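Local coordinates for protein DNA photolyase (Agrobacterium tumefaciens, PDB 4U63) that probably repairs cyclobutane pyrimidine dimers in ultraviolet-damaged DNA with light, using a flavin cofactor and a methenyltetrahydrofolate antenna chromophore, at residues P26-R32 against T114-R120; D34-S38 against L81-L85; N317-F322 against A407-A411. All coordinates share one frame; numbering follows the deposited sequence.

Contact 1. Residues P26-R32 against T114-R120; sequences PVIVWFR and TVVWNRR. With SO4 (sulfate ion), chain D; SO4 (sulfate ion), chain E.
I28 and V115 face each other where two neighbouring parallel strands, 27-31 and 114-118, run through the middle of the five-stranded Rossmann-like sheet of the photolyase N-terminal domain. Backbone bonds set the register: I28 N donates to T114 O, V116 N to I28 O (2.9 Å), and W30 N to V116 O, all nearly straight. Apolar contacts follow on both faces. V29 CG2 meets V116 CG2 at 3.7 Å on the face covered by helix 41-49, whereas I28 and V115 occupy the other.

Aromatic and cationic contacts take over at the C-terminal ends. The edge of W30 is turned to the face of W117 in an offset edge-to-face pair, with six-membered ring centroids 5.5 Å apart and planes at 87°. The bent chain of R32 (chi2 88°, chi3 65°) brings its guanidinium over the five-membered ring of W117, a cation-pi contact with CZ 4.2 Å from the centroid. R120 CD covers the opposite guanidinium face. The two arginines come close, R32 NH1 lying 3.3 Å from R120 NE, but both form salt bridges with D129, which would offset their like charges. A water accepts from R32 NE and N118 N and lies 2.7 Å from W30 O, to which it probably donates. In the guanidinium plane, R32 NH2 gives a 2.8 Å hydrogen bond to N118 O.

Contact 2. Residues D34-S38 against L81-L85; sequences DLRLS and LSSSL
L35 and L81 have the nearest CA atoms, 6.3 Å apart, where the irregular 34-38 segment passes helix 68-87, with L35 at the centre of an inverse gamma turn. This is a loop-on-helix contact of the Rossmann-like N-terminal domain: the loop leaves the end of central strand 27-31 and leads into helix 41-49. The turn is closed by the backbone bond from R36 N to D34 O (2.8 Å). No hydrogen bond passes between 34-38 and 81-85; leucine methyl groups, with S84, make the contact.

L81 is shared by two loop residues, one methyl for each. Its CD2 meets L35 CD2 at 3.8 Å, the two side chains crossing at about a right angle, while its CD1 packs against L37 CD2 at the same separation. With CG of L81 held anti to the backbone N (chi1 180°), the branch is carried out toward the loop and its two methyls divide between these neighbours. L35 also rests on L74, S77 and L78, which extends its contact along the same helix.

L37 makes the larger part of the loop's contact and likewise uses both branches. CD2 touches both L81 CD1 and L85 CD2, the latter at 3.6 Å; P187 also touches L37. The loop has polar partners beyond this helix: L37 N and S38 N donate to the carboxylate of E227, and R36 NH1 to G267 O. CD1 of L37 instead lies against S84. That serine turns its hydroxyl back into the helix, donating to L81 O at 2.8 Å; L81 O also accepts from L85 N, and S84 OG remains 3.5 Å from L37 CD1.

Contact 3. Residues N317-F322 against A407-A411; sequences NWNDSF and AGSGA
S409 and N319 meet through the one direct hydrogen bond between these two loops, a weak one of 3.3 Å from N319 N to S409 OG. Two waters add bridges beside it. One molecule lies 2.7 Å from S409 OG and makes a weak bond to N317 OD1; N317 ND2 is hydrogen-bonded to D323. A second accepts from N319 ND2 and donates to G408 O, at 2.7 Å from that oxygen. N319 also shapes its own loop, its OD1 accepting from S321 N at 3.0 Å in an Asx turn.

Van der Waals contacts surround this centre. W318 CB touches S409 CB at 3.8 Å, and G410 CA lies over a face of the indole. With CG anti to the carbonyl carbon (chi1 -76°), the F322 ring is carried toward the 407-411 segment, A407 O standing over one face and F322 CE2 coming within 3.5 Å of G408 O. G408, at positive phi (101°), forms the Schellman motif that ends the preceding helix.

Within the FAD-binding domain, the contact joins the loop between helices 287-309 and 331-338 to the exit of helix 398-407, whose Q404 also accepts from W318 N, while W380 of helix 380-390 lies against A407.

Contacts 1 and 2 adjoin in the N-terminal domain, with contact 2 nested along the chain inside the loop that contact 1 closes. Their centres are 13 Å apart, and they touch directly: N118 ND2 lies 2.7 Å from D34 OD2, a probable hydrogen bond, and F31 packs on R36 and L81. Contact 3 follows later in the chain, in the FAD-binding domain, its centre about 37 Å from that of contact 1 and 40 Å from that of contact 2. The flavin lies about 9 Å from the A407 side chain in contact 3 and about 13 Å from the R36 side chain in contact 2.

Contact 1. Residues P26-R32 against T114-R120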
ATOM      1  N   PRO A  26     -11.623  23.997 -22.578  1.00 27.36           N
ATOM      2  CA  PRO A  26     -11.117  22.735 -22.056  1.00 27.30           C
ATOM      3  C   PRO A  26     -11.200  22.602 -20.535  1.00 25.20           C
ATOM      4  O   PRO A  26     -11.478  23.581 -19.804  1.00 26.33           O
ATOM      5  CB  PRO A  26      -9.642  22.732 -22.496  1.00 27.89           C
ATOM      6  CG  PRO A  26      -9.582  23.673 -23.646  1.00 28.30           C
ATOM      7  CD  PRO A  26     -10.592  24.732 -23.338  1.00 28.62           C
ATOM      8  N   VAL A  27     -10.951  21.380 -20.089  1.00 25.39           N
ATOM      9  CA  VAL A  27     -10.870  21.034 -18.677  1.00 25.11           C
ATOM     10  C   VAL A  27      -9.638  20.149 -18.474  1.00 24.73           C
ATOM     11  O   VAL A  27      -9.412  19.187 -19.233  1.00 24.20           O
ATOM     12  CB  VAL A  27     -12.161  20.328 -18.178  1.00 25.86           C
ATOM     13  CG1 VAL A  27     -12.586  19.193 -19.112  1.00 27.39           C
ATOM     14  CG2 VAL A  27     -11.988  19.809 -16.751  1.00 25.11           C
ATOM     15  N   ILE A  28      -8.846  20.480 -17.457  1.00 23.44           N
ATOM     16  CA  ILE A  28      -7.673  19.700 -17.105  1.00 23.66           C
ATOM     17  C   ILE A  28      -8.023  18.697 -16.013  1.00 22.45           C
ATOM     18  O   ILE A  28      -8.645  19.053 -15.011  1.00 22.20           O
ATOM     19  CB  ILE A  28      -6.525  20.616 -16.627  1.00 25.61           C
ATOM     20  CG1 ILE A  28      -6.071  21.511 -17.791  1.00 28.11           C
ATOM     21  CG2 ILE A  28      -5.355  19.801 -16.090  1.00 27.77           C
ATOM     22  CD1 ILE A  28      -5.328  22.740 -17.358  1.00 29.19           C
ATOM     23  N   VAL A  29      -7.623  17.445 -16.220  1.00 22.70           N
ATOM     24  CA  VAL A  29      -7.773  16.397 -15.220  1.00 21.06           C
ATOM     25  C   VAL A  29      -6.386  16.034 -14.736  1.00 22.50           C
ATOM     26  O   VAL A  29      -5.598  15.458 -15.485  1.00 23.68           O
ATOM     27  CB  VAL A  29      -8.451  15.124 -15.779  1.00 21.38           C
ATOM     28  CG1 VAL A  29      -8.608  14.087 -14.670  1.00 22.12           C
ATOM     29  CG2 VAL A  29      -9.799  15.456 -16.388  1.00 24.22           C
ATOM     30  N   TRP A  30      -6.096  16.358 -13.483  1.00 22.64           N
ATOM     31  CA  TRP A  30      -4.784  16.083 -12.900  1.00 22.72           C
ATOM     32  C   TRP A  30      -4.823  14.750 -12.143  1.00 22.19           C
ATOM     33  O   TRP A  30      -5.470  14.657 -11.106  1.00 21.53           O
ATOM     34  CB  TRP A  30      -4.361  17.254 -11.991  1.00 22.37           C
ATOM     35  CG  TRP A  30      -3.061  17.038 -11.264  1.00 22.97           C
ATOM     36  CD1 TRP A  30      -2.040  16.184 -11.618  1.00 21.86           C
ATOM     37  CD2 TRP A  30      -2.635  17.694 -10.067  1.00 22.63           C
ATOM     38  NE1 TRP A  30      -1.029  16.267 -10.712  1.00 23.07           N
ATOM     39  CE2 TRP A  30      -1.361  17.183  -9.746  1.00 23.65           C
ATOM     40  CE3 TRP A  30      -3.213  18.658  -9.224  1.00 23.75           C
ATOM     41  CZ2 TRP A  30      -0.644  17.604  -8.618  1.00 22.57           C
ATOM     42  CZ3 TRP A  30      -2.498  19.075  -8.092  1.00 24.80           C
ATOM     43  CH2 TRP A  30      -1.224  18.551  -7.807  1.00 23.86           C
ATOM     44  N   PHE A  31      -4.144  13.736 -12.704  1.00 21.40           N
ATOM     45  CA  PHE A  31      -3.987  12.401 -12.111  1.00 21.31           C
ATOM     46  C   PHE A  31      -2.814  12.358 -11.128  1.00 21.49           C
ATOM     47  O   PHE A  31      -1.742  12.914 -11.406  1.00 21.90           O
ATOM     48  CB  PHE A  31      -3.709  11.349 -13.197  1.00 21.90           C
ATOM     49  CG  PHE A  31      -4.918  10.925 -13.983  1.00 21.92           C
ATOM     50  CD1 PHE A  31      -5.319  11.631 -15.108  1.00 23.00           C
ATOM     51  CD2 PHE A  31      -5.642   9.800 -13.611  1.00 23.04           C
ATOM     52  CE1 PHE A  31      -6.432  11.223 -15.840  1.00 24.86           C
ATOM     53  CE2 PHE A  31      -6.746   9.391 -14.333  1.00 21.83           C
ATOM     54  CZ  PHE A  31      -7.141  10.099 -15.456  1.00 21.70           C
ATOM     55  N   ARG A  32      -3.019  11.680  -9.994  1.00 21.68           N
ATOM     56  CA  ARG A  32      -1.969  11.457  -8.994  1.00 22.31           C
ATOM     57  C   ARG A  32      -1.917   9.954  -8.597  1.00 26.01           C
ATOM     58  O   ARG A  32      -1.242   9.174  -9.263  1.00 33.76           O
ATOM     59  CB  ARG A  32      -2.177  12.373  -7.783  1.00 20.38           C
ATOM     60  CG  ARG A  32      -2.016  13.870  -8.076  1.00 21.64           C
ATOM     61  CD  ARG A  32      -3.308  14.540  -8.528  1.00 21.51           C
ATOM     62  NE  ARG A  32      -4.320  14.547  -7.482  1.00 22.79           N
ATOM     63  CZ  ARG A  32      -4.333  15.380  -6.440  1.00 23.16           C
ATOM     64  NH1 ARG A  32      -3.377  16.302  -6.288  1.00 24.51           N
ATOM     65  NH2 ARG A  32      -5.308  15.283  -5.533  1.00 25.20           N
ATOM     66  N   THR A 114     -11.196  25.075 -16.071  1.00 25.40           N
ATOM     67  CA  THR A 114     -11.408  24.199 -14.934  1.00 25.21           C
ATOM     68  C   THR A 114     -10.256  23.218 -14.766  1.00 25.33           C
ATOM     69  O   THR A 114      -9.703  22.710 -15.753  1.00 26.04           O
ATOM     70  CB  THR A 114     -12.742  23.412 -15.093  1.00 25.97           C
ATOM     71  OG1 THR A 114     -13.827  24.331 -15.240  1.00 26.76           O
ATOM     72  CG2 THR A 114     -13.028  22.495 -13.894  1.00 25.89           C
ATOM     73  N   VAL A 115      -9.899  22.967 -13.508  1.00 23.50           N
ATOM     74  CA  VAL A 115      -9.007  21.883 -13.151  1.00 23.54           C
ATOM     75  C   VAL A 115      -9.769  20.994 -12.184  1.00 23.69           C
ATOM     76  O   VAL A 115     -10.356  21.486 -11.225  1.00 23.45           O
ATOM     77  CB  VAL A 115      -7.716  22.357 -12.461  1.00 25.84           C
ATOM     78  CG1 VAL A 115      -6.815  21.160 -12.160  1.00 26.54           C
ATOM     79  CG2 VAL A 115      -6.980  23.376 -13.324  1.00 27.53           C
ATOM     80  N   VAL A 116      -9.762  19.690 -12.452  1.00 21.86           N
ATOM     81  CA  VAL A 116     -10.333  18.722 -11.540  1.00 22.48           C
ATOM     82  C   VAL A 116      -9.298  17.701 -11.093  1.00 21.69           C
ATOM     83  O   VAL A 116      -8.330  17.405 -11.811  1.00 22.19           O
ATOM     84  CB  VAL A 116     -11.547  17.982 -12.150  1.00 23.82           C
ATOM     85  CG1 VAL A 116     -12.663  18.969 -12.461  1.00 24.24           C
ATOM     86  CG2 VAL A 116     -11.151  17.191 -13.398  1.00 23.52           C
ATOM     87  N   TRP A 117      -9.513  17.173  -9.899  1.00 20.54           N
ATOM     88  CA  TRP A 117      -8.740  16.061  -9.395  1.00 21.32           C
ATOM     89  C   TRP A 117      -9.520  15.254  -8.367  1.00 21.75           C
ATOM     90  O   TRP A 117     -10.517  15.712  -7.812  1.00 22.26           O
ATOM     91  CB  TRP A 117      -7.400  16.529  -8.799  1.00 19.76           C
ATOM     92  CG  TRP A 117      -7.453  17.494  -7.603  1.00 21.59           C
ATOM     93  CD1 TRP A 117      -7.869  17.211  -6.321  1.00 22.71           C
ATOM     94  CD2 TRP A 117      -7.016  18.861  -7.584  1.00 22.44           C
ATOM     95  NE1 TRP A 117      -7.733  18.329  -5.521  1.00 22.23           N
ATOM     96  CE2 TRP A 117      -7.215  19.352  -6.271  1.00 21.10           C
ATOM     97  CE3 TRP A 117      -6.488  19.725  -8.554  1.00 22.88           C
ATOM     98  CZ2 TRP A 117      -6.900  20.670  -5.905  1.00 21.10           C
ATOM     99  CZ3 TRP A 117      -6.172  21.032  -8.190  1.00 23.23           C
ATOM    100  CH2 TRP A 117      -6.381  21.492  -6.872  1.00 24.45           C
ATOM    101  N   ASN A 118      -9.055  14.037  -8.140  1.00 19.63           N
ATOM    102  CA  ASN A 118      -9.566  13.214  -7.068  1.00 19.75           C
ATOM    103  C   ASN A 118      -8.800  13.511  -5.799  1.00 20.77           C
ATOM    104  O   ASN A 118      -7.564  13.584  -5.805  1.00 21.36           O
ATOM    105  CB  ASN A 118      -9.466  11.747  -7.446  1.00 20.15           C
ATOM    106  CG  ASN A 118     -10.388  11.406  -8.592  1.00 22.19           C
ATOM    107  OD1 ASN A 118     -11.592  11.660  -8.513  1.00 22.95           O
ATOM    108  ND2 ASN A 118      -9.845  10.860  -9.661  1.00 20.54           N
ATOM    109  N   ARG A 119      -9.546  13.685  -4.715  1.00 19.99           N
ATOM    110  CA  ARG A 119      -8.960  13.997  -3.418  1.00 21.60           C
ATOM    111  C   ARG A 119      -7.986  12.907  -3.002  1.00 20.72           C
ATOM    112  O   ARG A 119      -8.186  11.713  -3.314  1.00 19.83           O
ATOM    113  CB  ARG A 119     -10.046  14.129  -2.353  1.00 23.38           C
ATOM    114  CG  ARG A 119     -10.929  15.327  -2.546  1.00 26.83           C
ATOM    115  CD  ARG A 119     -12.147  15.258  -1.653  1.00 30.31           C
ATOM    116  NE  ARG A 119     -13.116  16.266  -2.058  1.00 30.21           N
ATOM    117  CZ  ARG A 119     -14.417  16.229  -1.786  1.00 33.81           C
ATOM    118  NH1 ARG A 119     -14.954  15.217  -1.095  1.00 36.18           N
ATOM    119  NH2 ARG A 119     -15.195  17.218  -2.215  1.00 36.92           N
ATOM    120  N   ARG A 120      -6.924  13.336  -2.338  1.00 20.46           N
ATOM    121  CA  ARG A 120      -5.966  12.440  -1.713  1.00 20.57           C
ATOM    122  C   ARG A 120      -5.988  12.809  -0.256  1.00 20.77           C
ATOM    123  O   ARG A 120      -6.007  13.984   0.091  1.00 23.53           O
ATOM    124  CB  ARG A 120      -4.569  12.558  -2.325  1.00 21.41           C
ATOM    125  CG  ARG A 120      -3.954  13.942  -2.299  1.00 20.95           C
ATOM    126  CD  ARG A 120      -2.681  13.969  -3.113  1.00 22.45           C
ATOM    127  NE  ARG A 120      -2.215  15.331  -3.360  1.00 23.17           N
ATOM    128  CZ  ARG A 120      -1.105  15.645  -4.027  1.00 22.98           C
ATOM    129  NH1 ARG A 120      -0.320  14.694  -4.526  1.00 22.25           N
ATOM    130  NH2 ARG A 120      -0.777  16.923  -4.201  1.00 25.70           N
TER
HETATM  131  S   SO4 D1003     -18.655  16.287  -1.454  0.75 67.09           S
HETATM  132  O1  SO4 D1003     -17.768  17.465  -1.448  0.75 59.26           O
HETATM  133  O2  SO4 D1003     -19.607  16.394  -2.577  0.75 66.14           O
HETATM  134  O3  SO4 D1003     -19.405  16.250  -0.184  0.75 71.23           O
HETATM  135  O4  SO4 D1003     -17.859  15.047  -1.593  0.75 59.34           O
HETATM  136  S   SO4 E1004     -14.155  21.033  -3.709  1.00 40.65           S
HETATM  137  O1  SO4 E1004     -14.369  22.412  -3.231  1.00 38.65           O
HETATM  138  O2  SO4 E1004     -14.547  20.893  -5.121  1.00 39.50           O
HETATM  139  O3  SO4 E1004     -12.719  20.724  -3.547  1.00 44.05           O
HETATM  140  O4  SO4 E1004     -14.976  20.103  -2.907  1.00 44.80           O
HETATM  141  O   HOH W   1      -6.416  13.252  -9.049  1.00 25.41           O
HETATM  142  O   HOH W   2      -5.467  11.461  -6.485  1.00 29.51           O

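Contact 2. Residues D34-S38 against L81-L85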
ATOM      1  N   ASP A  34      -4.602   7.841  -8.636  1.00 22.05           N
ATOM      2  CA  ASP A  34      -5.966   7.534  -9.040  1.00 20.87           C
ATOM      3  C   ASP A  34      -5.918   7.105 -10.499  1.00 20.54           C
ATOM      4  O   ASP A  34      -6.693   7.569 -11.324  1.00 22.16           O
ATOM      5  CB  ASP A  34      -6.840   8.772  -8.870  1.00 22.69           C
ATOM      6  CG  ASP A  34      -6.350   9.964  -9.718  1.00 25.72           C
ATOM      7  OD1 ASP A  34      -5.183   9.948 -10.175  1.00 23.81           O
ATOM      8  OD2 ASP A  34      -7.137  10.912  -9.935  1.00 24.84           O
ATOM      9  N   LEU A  35      -4.995   6.204 -10.810  1.00 21.45           N
ATOM     10  CA  LEU A  35      -4.661   5.901 -12.204  1.00 21.51           C
ATOM     11  C   LEU A  35      -5.616   4.877 -12.781  1.00 21.05           C
ATOM     12  O   LEU A  35      -5.268   3.724 -13.012  1.00 22.15           O
ATOM     13  CB  LEU A  35      -3.198   5.460 -12.307  1.00 24.83           C
ATOM     14  CG  LEU A  35      -2.198   6.446 -11.669  1.00 29.27           C
ATOM     15  CD1 LEU A  35      -0.769   5.966 -11.893  1.00 33.74           C
ATOM     16  CD2 LEU A  35      -2.372   7.858 -12.210  1.00 29.38           C
ATOM     17  N   ARG A  36      -6.834   5.346 -13.011  1.00 20.95           N
ATOM     18  CA  ARG A  36      -7.927   4.536 -13.509  1.00 20.03           C
ATOM     19  C   ARG A  36      -8.913   5.431 -14.253  1.00 20.88           C
ATOM     20  O   ARG A  36      -8.991   6.640 -13.987  1.00 21.06           O
ATOM     21  CB  ARG A  36      -8.635   3.857 -12.341  1.00 20.41           C
ATOM     22  CG  ARG A  36      -9.388   4.812 -11.418  1.00 19.61           C
ATOM     23  CD  ARG A  36     -10.064   4.101 -10.249  1.00 19.62           C
ATOM     24  NE  ARG A  36     -10.910   5.034  -9.509  1.00 19.75           N
ATOM     25  CZ  ARG A  36     -10.500   5.861  -8.547  1.00 21.25           C
ATOM     26  NH1 ARG A  36      -9.231   5.890  -8.149  1.00 23.58           N
ATOM     27  NH2 ARG A  36     -11.375   6.668  -7.973  1.00 22.82           N
ATOM     28  N   LEU A  37      -9.666   4.835 -15.181  1.00 21.36           N
ATOM     29  CA  LEU A  37     -10.786   5.520 -15.840  1.00 22.28           C
ATOM     30  C   LEU A  37     -12.144   5.181 -15.212  1.00 22.19           C
ATOM     31  O   LEU A  37     -13.081   5.978 -15.326  1.00 25.37           O
ATOM     32  CB  LEU A  37     -10.820   5.186 -17.333  1.00 25.50           C
ATOM     33  CG  LEU A  37      -9.523   5.357 -18.131  1.00 26.27           C
ATOM     34  CD1 LEU A  37      -9.789   5.112 -19.611  1.00 31.37           C
ATOM     35  CD2 LEU A  37      -8.903   6.730 -17.918  1.00 26.39           C
ATOM     36  N   SER A  38     -12.244   4.016 -14.560  1.00 20.91           N
ATOM     37  CA  SER A  38     -13.490   3.555 -13.951  1.00 21.46           C
ATOM     38  C   SER A  38     -13.681   4.153 -12.566  1.00 22.41           C
ATOM     39  O   SER A  38     -12.716   4.434 -11.857  1.00 23.97           O
ATOM     40  CB  SER A  38     -13.524   2.025 -13.840  1.00 24.91           C
ATOM     41  OG  SER A  38     -13.426   1.408 -15.109  1.00 28.67           O
ATOM     42  N   LEU A  81      -2.179   3.464 -18.178  1.00 24.68           N
ATOM     43  CA  LEU A  81      -3.163   4.548 -18.194  1.00 23.95           C
ATOM     44  C   LEU A  81      -3.112   5.305 -19.526  1.00 24.80           C
ATOM     45  O   LEU A  81      -4.156   5.604 -20.115  1.00 24.05           O
ATOM     46  CB  LEU A  81      -2.947   5.517 -17.017  1.00 24.33           C
ATOM     47  CG  LEU A  81      -3.925   6.690 -16.951  1.00 25.27           C
ATOM     48  CD1 LEU A  81      -5.348   6.188 -16.752  1.00 27.47           C
ATOM     49  CD2 LEU A  81      -3.528   7.649 -15.836  1.00 25.77           C
ATOM     50  N   SER A  82      -1.896   5.614 -19.985  1.00 26.03           N
ATOM     51  CA  SER A  82      -1.704   6.282 -21.276  0.65 26.61           C
ATOM     52  C   SER A  82      -2.374   5.493 -22.390  1.00 28.24           C
ATOM     53  O   SER A  82      -3.082   6.067 -23.218  1.00 28.08           O
ATOM     54  CB  SER A  82      -0.219   6.454 -21.603  0.65 27.83           C
ATOM     55  OG  SER A  82      -0.053   6.947 -22.926  0.65 31.69           O
ATOM     56  N   SER A  83      -2.147   4.178 -22.398  1.00 27.46           N
ATOM     57  CA  SER A  83      -2.738   3.307 -23.412  0.82 27.72           C
ATOM     58  C   SER A  83      -4.265   3.362 -23.340  1.00 28.83           C
ATOM     59  O   SER A  83      -4.928   3.478 -24.366  1.00 29.97           O
ATOM     60  CB  SER A  83      -2.239   1.870 -23.248  0.82 28.68           C
ATOM     61  OG  SER A  83      -2.769   1.035 -24.256  0.82 34.13           O
ATOM     62  N   SER A  84      -4.818   3.304 -22.123  1.00 28.49           N
ATOM     63  CA  SER A  84      -6.281   3.331 -21.955  1.00 29.24           C
ATOM     64  C   SER A  84      -6.875   4.676 -22.400  1.00 27.28           C
ATOM     65  O   SER A  84      -7.931   4.713 -23.030  1.00 28.87           O
ATOM     66  CB  SER A  84      -6.699   2.969 -20.517  1.00 32.17           C
ATOM     67  OG  SER A  84      -6.439   4.009 -19.598  1.00 37.13           O
ATOM     68  N   LEU A  85      -6.192   5.776 -22.083  1.00 25.00           N
ATOM     69  CA  LEU A  85      -6.640   7.102 -22.515  1.00 25.14           C
ATOM     70  C   LEU A  85      -6.614   7.260 -24.042  1.00 27.87           C
ATOM     71  O   LEU A  85      -7.531   7.844 -24.631  1.00 31.06           O
ATOM     72  CB  LEU A  85      -5.800   8.201 -21.864  1.00 25.72           C
ATOM     73  CG  LEU A  85      -6.077   8.438 -20.379  1.00 26.10           C
ATOM     74  CD1 LEU A  85      -4.958   9.247 -19.739  1.00 25.29           C
ATOM     75  CD2 LEU A  85      -7.420   9.127 -20.169  1.00 26.29           C
TER

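Contact 3. Residues N317-F322 against A407-A411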
ATOM      1  N   ASN A 317       5.813   8.735  17.823  1.00 21.55           N
ATOM      2  CA  ASN A 317       5.043   7.715  18.523  1.00 21.57           C
ATOM      3  C   ASN A 317       3.636   8.231  18.809  1.00 19.68           C
ATOM      4  O   ASN A 317       3.460   9.352  19.313  1.00 22.38           O
ATOM      5  CB  ASN A 317       5.695   7.316  19.847  1.00 23.97           C
ATOM      6  CG  ASN A 317       7.070   6.687  19.668  1.00 23.71           C
ATOM      7  OD1 ASN A 317       7.229   5.749  18.898  1.00 24.81           O
ATOM      8  ND2 ASN A 317       8.056   7.200  20.371  1.00 23.65           N
ATOM      9  N   TRP A 318       2.635   7.419  18.496  1.00 20.79           N
ATOM     10  CA  TRP A 318       1.258   7.740  18.896  1.00 21.57           C
ATOM     11  C   TRP A 318       1.171   7.885  20.429  1.00 22.62           C
ATOM     12  O   TRP A 318       0.520   8.804  20.947  1.00 23.19           O
ATOM     13  CB  TRP A 318       0.299   6.667  18.384  1.00 21.12           C
ATOM     14  CG  TRP A 318      -1.128   6.858  18.773  1.00 22.14           C
ATOM     15  CD1 TRP A 318      -1.689   6.632  20.001  1.00 23.99           C
ATOM     16  CD2 TRP A 318      -2.186   7.286  17.923  1.00 20.22           C
ATOM     17  NE1 TRP A 318      -3.033   6.913  19.970  1.00 22.68           N
ATOM     18  CE2 TRP A 318      -3.366   7.320  18.707  1.00 22.13           C
ATOM     19  CE3 TRP A 318      -2.256   7.666  16.579  1.00 19.94           C
ATOM     20  CZ2 TRP A 318      -4.603   7.707  18.184  1.00 23.40           C
ATOM     21  CZ3 TRP A 318      -3.497   8.055  16.052  1.00 20.43           C
ATOM     22  CH2 TRP A 318      -4.652   8.072  16.860  1.00 22.30           C
ATOM     23  N   ASN A 319       1.832   6.971  21.140  1.00 20.15           N
ATOM     24  CA  ASN A 319       1.934   7.010  22.586  1.00 24.71           C
ATOM     25  C   ASN A 319       3.292   7.591  22.927  1.00 23.32           C
ATOM     26  O   ASN A 319       4.322   6.927  22.743  1.00 25.45           O
ATOM     27  CB  ASN A 319       1.774   5.597  23.140  1.00 26.74           C
ATOM     28  CG  ASN A 319       1.715   5.549  24.655  1.00 26.68           C
ATOM     29  OD1 ASN A 319       2.224   6.436  25.360  1.00 26.48           O
ATOM     30  ND2 ASN A 319       1.103   4.488  25.177  1.00 27.79           N
ATOM     31  N   ASP A 320       3.308   8.832  23.417  1.00 24.09           N
ATOM     32  CA  ASP A 320       4.578   9.523  23.689  1.00 25.15           C
ATOM     33  C   ASP A 320       5.373   8.944  24.867  1.00 24.87           C
ATOM     34  O   ASP A 320       6.512   9.335  25.078  1.00 27.22           O
ATOM     35  CB  ASP A 320       4.387  11.048  23.843  1.00 26.01           C
ATOM     36  CG  ASP A 320       3.519  11.439  25.036  1.00 31.17           C
ATOM     37  OD1 ASP A 320       3.152  10.573  25.856  1.00 34.78           O
ATOM     38  OD2 ASP A 320       3.208  12.643  25.146  1.00 32.08           O
ATOM     39  N   SER A 321       4.782   8.012  25.619  1.00 25.33           N
ATOM     40  CA  SER A 321       5.519   7.283  26.653  1.00 27.32           C
ATOM     41  C   SER A 321       6.688   6.500  26.061  1.00 26.92           C
ATOM     42  O   SER A 321       7.643   6.202  26.767  1.00 29.26           O
ATOM     43  CB  SER A 321       4.607   6.328  27.430  1.00 31.30           C
ATOM     44  OG  SER A 321       3.666   7.038  28.209  1.00 34.93           O
ATOM     45  N   PHE A 322       6.609   6.170  24.772  1.00 25.16           N
ATOM     46  CA  PHE A 322       7.708   5.480  24.086  1.00 26.64           C
ATOM     47  C   PHE A 322       8.825   6.383  23.581  1.00 26.18           C
ATOM     48  O   PHE A 322       9.817   5.883  23.056  1.00 28.34           O
ATOM     49  CB  PHE A 322       7.167   4.648  22.920  1.00 26.28           C
ATOM     50  CG  PHE A 322       6.492   3.384  23.352  1.00 28.18           C
ATOM     51  CD1 PHE A 322       7.238   2.328  23.865  1.00 28.43           C
ATOM     52  CD2 PHE A 322       5.121   3.241  23.247  1.00 30.79           C
ATOM     53  CE1 PHE A 322       6.623   1.154  24.265  1.00 31.42           C
ATOM     54  CE2 PHE A 322       4.495   2.066  23.647  1.00 31.56           C
ATOM     55  CZ  PHE A 322       5.244   1.021  24.155  1.00 28.61           C
ATOM     56  N   ALA A 407       4.634  -1.991  17.307  1.00 21.84           N
ATOM     57  CA  ALA A 407       5.512  -1.322  18.287  1.00 23.78           C
ATOM     58  C   ALA A 407       4.870  -1.067  19.654  1.00 25.00           C
ATOM     59  O   ALA A 407       5.568  -0.696  20.599  1.00 28.65           O
ATOM     60  CB  ALA A 407       6.022  -0.010  17.708  1.00 24.12           C
ATOM     61  N   GLY A 408       3.551  -1.232  19.759  1.00 22.22           N
ATOM     62  CA  GLY A 408       2.856  -1.093  21.030  1.00 21.94           C
ATOM     63  C   GLY A 408       2.120   0.218  21.262  1.00 23.20           C
ATOM     64  O   GLY A 408       1.676   0.452  22.375  1.00 23.84           O
ATOM     65  N   SER A 409       1.987   1.064  20.233  1.00 27.01           N
ATOM     66  CA  SER A 409       1.188   2.319  20.340  1.00 21.48           C
ATOM     67  C   SER A 409      -0.210   2.165  19.704  1.00 30.14           C
ATOM     68  O   SER A 409      -0.321   1.674  18.605  1.00 35.31           O
ATOM     69  CB  SER A 409       1.887   3.484  19.656  1.00 24.57           C
ATOM     70  OG  SER A 409       2.984   3.956  20.409  1.00 31.59           O
ATOM     71  N   GLY A 410      -1.254   2.594  20.414  1.00 26.75           N
ATOM     72  CA  GLY A 410      -2.616   2.558  19.889  1.00 25.52           C
ATOM     73  C   GLY A 410      -3.514   1.588  20.629  1.00 27.20           C
ATOM     74  O   GLY A 410      -3.051   0.595  21.189  1.00 31.96           O
ATOM     75  N   ALA A 411      -4.813   1.862  20.600  1.00 26.11           N
ATOM     76  CA  ALA A 411      -5.796   1.011  21.269  1.00 27.30           C
ATOM     77  C   ALA A 411      -5.810  -0.403  20.734  1.00 28.73           C
ATOM     78  O   ALA A 411      -6.092  -1.341  21.477  1.00 32.95           O
ATOM     79  CB  ALA A 411      -7.192   1.614  21.167  1.00 31.29           C
TER
HETATM   80  O   HOH W   3       4.836   3.340  18.557  1.00 40.97           O
HETATM   81  O   HOH W   4       0.203   2.254  23.722  1.00 36.30           O